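Local atomic coordinates of putative Lipoprotein (Clostridium perfringens, PDB entry 5J7R), a protein that is of unknown function but belongs to a sporulation and spore germination family, and is probably a lipoprotein held at the cell membrane. Residues 61-66 with 74-79; 99-104 with 140-145. All blocks are in the same frame, centred on the assembly; numbering follows the deposited sequence.

Contact 1 (61-66 with 74-79); sequences QALIQG and APILPK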
# COMPACT_ATOMS: atom_id res chain seq x y z
N GLN A 61 10.60 -9.72 3.15
CA GLN A 61 10.20 -11.12 2.97
C GLN A 61 10.72 -11.56 1.64
O GLN A 61 11.14 -12.69 1.47
CB GLN A 61 8.66 -11.30 2.90
CG GLN A 61 8.17 -12.58 3.58
CD GLN A 61 8.27 -12.58 5.10
OE1 GLN A 61 8.93 -13.45 5.66
NE2 GLN A 61 7.63 -11.63 5.77
N ALA A 62 10.65 -10.64 0.67
CA ALA A 62 11.12 -10.93 -0.68
C ALA A 62 12.63 -11.16 -0.73
O ALA A 62 13.10 -12.00 -1.48
CB ALA A 62 10.71 -9.82 -1.64
N LEU A 63 13.38 -10.42 0.07
CA LEU A 63 14.85 -10.59 0.15
C LEU A 63 15.19 -11.96 0.73
O LEU A 63 16.10 -12.62 0.26
CB LEU A 63 15.51 -9.48 0.98
CG LEU A 63 15.48 -8.06 0.44
CD1 LEU A 63 16.07 -7.09 1.44
CD2 LEU A 63 16.22 -7.96 -0.89
N ILE A 64 14.46 -12.37 1.76
CA ILE A 64 14.67 -13.67 2.41
C ILE A 64 14.38 -14.81 1.44
O ILE A 64 15.06 -15.82 1.47
CB ILE A 64 13.81 -13.81 3.68
CG1 ILE A 64 14.30 -12.82 4.75
CG2 ILE A 64 13.91 -15.23 4.24
CD1 ILE A 64 13.39 -12.71 5.96
N GLN A 65 13.35 -14.66 0.61
CA GLN A 65 13.02 -15.70 -0.37
C GLN A 65 14.17 -15.91 -1.35
O GLN A 65 14.30 -16.99 -1.93
CB GLN A 65 11.73 -15.38 -1.12
CG GLN A 65 10.48 -15.46 -0.24
CD GLN A 65 9.22 -14.98 -0.95
OE1 GLN A 65 9.19 -14.90 -2.17
NE2 GLN A 65 8.17 -14.69 -0.17
N GLY A 66 14.99 -14.88 -1.55
CA GLY A 66 16.14 -14.96 -2.43
C GLY A 66 15.90 -14.56 -3.87
O GLY A 66 14.76 -14.32 -4.28
N ALA A 74 23.14 -13.82 -6.07
CA ALA A 74 23.24 -14.68 -4.89
C ALA A 74 22.43 -14.10 -3.73
O ALA A 74 22.21 -12.88 -3.66
CB ALA A 74 24.69 -14.83 -4.47
N PRO A 75 21.96 -14.97 -2.81
CA PRO A 75 21.19 -14.48 -1.66
C PRO A 75 22.03 -13.66 -0.68
O PRO A 75 23.27 -13.78 -0.65
CB PRO A 75 20.70 -15.78 -0.99
CG PRO A 75 21.64 -16.84 -1.47
CD PRO A 75 22.00 -16.44 -2.86
N ILE A 76 21.34 -12.82 0.10
CA ILE A 76 21.97 -11.96 1.11
C ILE A 76 21.65 -12.39 2.55
O ILE A 76 22.31 -11.92 3.48
CB ILE A 76 21.61 -10.47 0.91
CG1 ILE A 76 20.10 -10.22 0.98
CG2 ILE A 76 22.16 -9.99 -0.43
CD1 ILE A 76 19.73 -8.76 0.92
N LEU A 77 20.66 -13.25 2.72
CA LEU A 77 20.27 -13.79 4.03
C LEU A 77 19.98 -15.27 3.87
O LEU A 77 19.58 -15.70 2.79
CB LEU A 77 19.01 -13.10 4.57
CG LEU A 77 19.07 -11.63 4.99
CD1 LEU A 77 17.68 -11.08 5.26
CD2 LEU A 77 19.97 -11.46 6.21
N PRO A 78 20.19 -16.07 4.94
CA PRO A 78 19.88 -17.50 4.86
C PRO A 78 18.41 -17.75 4.52
O PRO A 78 17.53 -17.00 4.96
CB PRO A 78 20.19 -18.00 6.26
CG PRO A 78 21.26 -17.09 6.74
CD PRO A 78 20.89 -15.74 6.19
N LYS A 79 18.14 -18.80 3.74
CA LYS A 79 16.78 -19.11 3.31
C LYS A 79 15.83 -19.44 4.47
O LYS A 79 14.65 -19.10 4.42
CB LYS A 79 16.79 -20.21 2.24
CG LYS A 79 15.40 -20.43 1.63
CD LYS A 79 15.46 -20.73 0.14
CE LYS A 79 14.14 -21.19 -0.42
NZ LYS A 79 14.24 -21.60 -1.85
O HOH W 1 17.88 -15.86 0.58

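Contact 2 (99-104 with 140-145); sequences KEAIVN and DSLGGN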
# COMPACT_ATOMS: atom_id res chain seq x y z
N LYS A 99 16.89 -16.12 14.86
CA LYS A 99 18.28 -16.56 15.10
C LYS A 99 18.99 -17.11 13.84
O LYS A 99 20.22 -17.02 13.72
CB LYS A 99 18.27 -17.63 16.20
CG LYS A 99 19.61 -18.23 16.60
CD LYS A 99 19.40 -19.39 17.58
CE LYS A 99 20.68 -19.98 18.14
NZ LYS A 99 20.42 -20.89 19.30
N GLU A 100 18.23 -17.67 12.89
CA GLU A 100 18.80 -18.23 11.65
C GLU A 100 19.58 -17.20 10.81
O GLU A 100 20.41 -17.58 10.01
CB GLU A 100 17.72 -18.89 10.77
CG GLU A 100 17.13 -20.19 11.31
CD GLU A 100 16.28 -20.04 12.56
OE1 GLU A 100 16.13 -21.04 13.28
OE2 GLU A 100 15.76 -18.92 12.84
N ALA A 101 19.30 -15.92 11.01
CA ALA A 101 20.00 -14.86 10.27
C ALA A 101 21.46 -14.71 10.67
O ALA A 101 22.26 -14.19 9.90
CB ALA A 101 19.28 -13.53 10.46
N ILE A 102 21.81 -15.16 11.88
CA ILE A 102 23.18 -15.08 12.38
C ILE A 102 23.96 -16.31 11.94
O ILE A 102 23.68 -17.42 12.40
CB ILE A 102 23.22 -14.93 13.92
CG1 ILE A 102 22.47 -13.67 14.36
CG2 ILE A 102 24.67 -14.88 14.41
CD1 ILE A 102 22.39 -13.47 15.86
N VAL A 103 24.92 -16.11 11.04
CA VAL A 103 25.78 -17.17 10.51
C VAL A 103 27.17 -16.60 10.27
O VAL A 103 27.37 -15.38 10.36
CB VAL A 103 25.26 -17.77 9.18
CG1 VAL A 103 23.94 -18.51 9.41
CG2 VAL A 103 25.09 -16.70 8.10
N ASN A 104 28.14 -17.47 10.02
CA ASN A 104 29.51 -17.01 9.73
C ASN A 104 29.59 -16.50 8.33
O ASN A 104 29.34 -17.27 7.41
CB ASN A 104 30.51 -18.17 9.80
CG ASN A 104 30.81 -18.60 11.21
OD1 ASN A 104 30.11 -18.20 12.15
ND2 ASN A 104 31.84 -19.40 11.37
N ASP A 140 25.24 -7.62 18.27
CA ASP A 140 26.48 -6.98 17.86
C ASP A 140 26.75 -7.16 16.36
O ASP A 140 27.19 -6.22 15.72
CB ASP A 140 27.67 -7.48 18.70
CG ASP A 140 27.49 -7.25 20.20
OD1 ASP A 140 26.45 -6.68 20.61
OD2 ASP A 140 28.39 -7.64 20.97
N SER A 141 26.45 -8.34 15.81
CA SER A 141 26.72 -8.61 14.39
C SER A 141 26.01 -9.84 13.83
O SER A 141 25.72 -10.78 14.57
CB SER A 141 28.24 -8.80 14.20
OG SER A 141 28.59 -8.97 12.83
N LEU A 142 25.74 -9.84 12.52
CA LEU A 142 25.12 -10.99 11.86
C LEU A 142 26.17 -11.97 11.41
O LEU A 142 26.08 -13.17 11.68
CB LEU A 142 24.31 -10.57 10.62
CG LEU A 142 23.01 -9.81 10.81
CD1 LEU A 142 22.42 -9.51 9.44
CD2 LEU A 142 22.03 -10.61 11.65
N GLY A 143 27.16 -11.45 10.69
CA GLY A 143 28.26 -12.24 10.14
C GLY A 143 29.52 -12.29 10.97
O GLY A 143 30.27 -13.24 10.86
N GLY A 144 29.75 -11.25 11.77
CA GLY A 144 30.92 -11.17 12.62
C GLY A 144 31.81 -9.97 12.29
O GLY A 144 32.57 -9.50 13.14
N ASN A 145 31.71 -9.45 11.06
CA ASN A 145 32.57 -8.32 10.64
C ASN A 145 32.00 -6.90 10.72
O ASN A 145 32.71 -5.94 10.46
CB ASN A 145 33.02 -8.54 9.19
CG ASN A 145 33.57 -9.95 8.94
OD1 ASN A 145 34.66 -10.25 9.39
ND2 ASN A 145 32.85 -10.79 8.17

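Contact 1 (61-66 with 74-79)
I64, with the largest area buried by the other segment, and L77 meet side chain against side chain where the last turn of helix 51-65 is flanked by the loop that follows it. The I64 side chain divides its work between its two branches. CG1 lies anti to the carbonyl carbon (chi1 -67°), and from there I64 CG1 reaches L77 CD1 at 3.8 Å. The other branch, anti to the backbone N, brings I64 CG2 against the returning backbone, 3.9 Å from K79 O and slightly farther from P78 O. The preceding residue, L63, forms a second apolar pair: the methyl I76 CD1 sits almost evenly before both ends of the leucine fork, 4.0 Å from L63 CD2 and 4.1 Å from L63 CD1. I76 keeps CG1 between its own backbone N and carbonyl carbon (chi1 60°), with the chain then extended so that CD1 projects to L63.

The polar link is a water. It donates to I64 O at 3.0 Å and to L77 O at 2.8 Å, tying the carbonyl of the final helical turn to that of the loop, where the two backbones do not bond directly. At G66 the chain leaves helical geometry with positive phi (91°), a shape that calls for glycine. At the surface, the K79 side chain lies near the end of the helix, with K79 CD 4.4 Å from Q65 O.

Helix 107-121 backs both apolar pairs, with T120 on L63, I117 on I76 and T113 on L77; T113 OG1 is also hydrogen-bonded to I76 O. Y30 of a second subunit packs on L63 and I76, so this helix-loop corner, which leads on to strand 83-89, also borders the subunit interface.

Contact 2 (99-104 with 140-145)
A loop-to-loop junction beside helix 107-121 brings L142 against A101 and I102. The L142 side chain runs on extended to CD1 (chi2 180°), which leaves CD2 as the branch that touches: L142 CD2 lies 4.2 Å from A101 CB and 4.1 Å from I102 CG1. The isoleucine and leucine side chains cross at about a right angle. The other I102 branch turns to the backbone, I102 CG2 approaching L142 O to 3.5 Å. That carbonyl also accepts a weak, bent hydrogen bond from V103 N, 3.2 Å from L142 O with 133° at the hydrogen. A nearly straight CA-H...O contact follows, G143 CA lying 3.3 Å from V103 O.

The 99-101 stretch is a 3-10 turn on the connection from strand 92-97 to helix 107-121, while 140-145 belongs to the loop after strand 129-134. Within that loop S141 forms an ST motif: its OG accepts from G144 N at 2.8 Å. G144 has positive phi (119°), a backbone shape suited to glycine. E110 on helix 107-121 holds the turn from the helix side, its carboxylate accepting from G143 N and N145 N, while I148 packs on L142.

Both segments of contact 1 precede those of contact 2 in the chain, and the centres of the two contacts lie about 14 Å apart. P78 of contact 1 packs directly on the second contact, with P78 CG 3.4 Å from E100 O and 4.0 Å from V103 CG1. T81, just beyond 74-79, touches both I64 and A101, giving a second bridge. The two contacts border different parts of helix 107-121: contact 2 lies near its start, at A107 and E110, and contact 1 reaches further along it, to T120. They differ in assembly: another subunit reaches contact 1, whereas contact 2 is touched by no other chain.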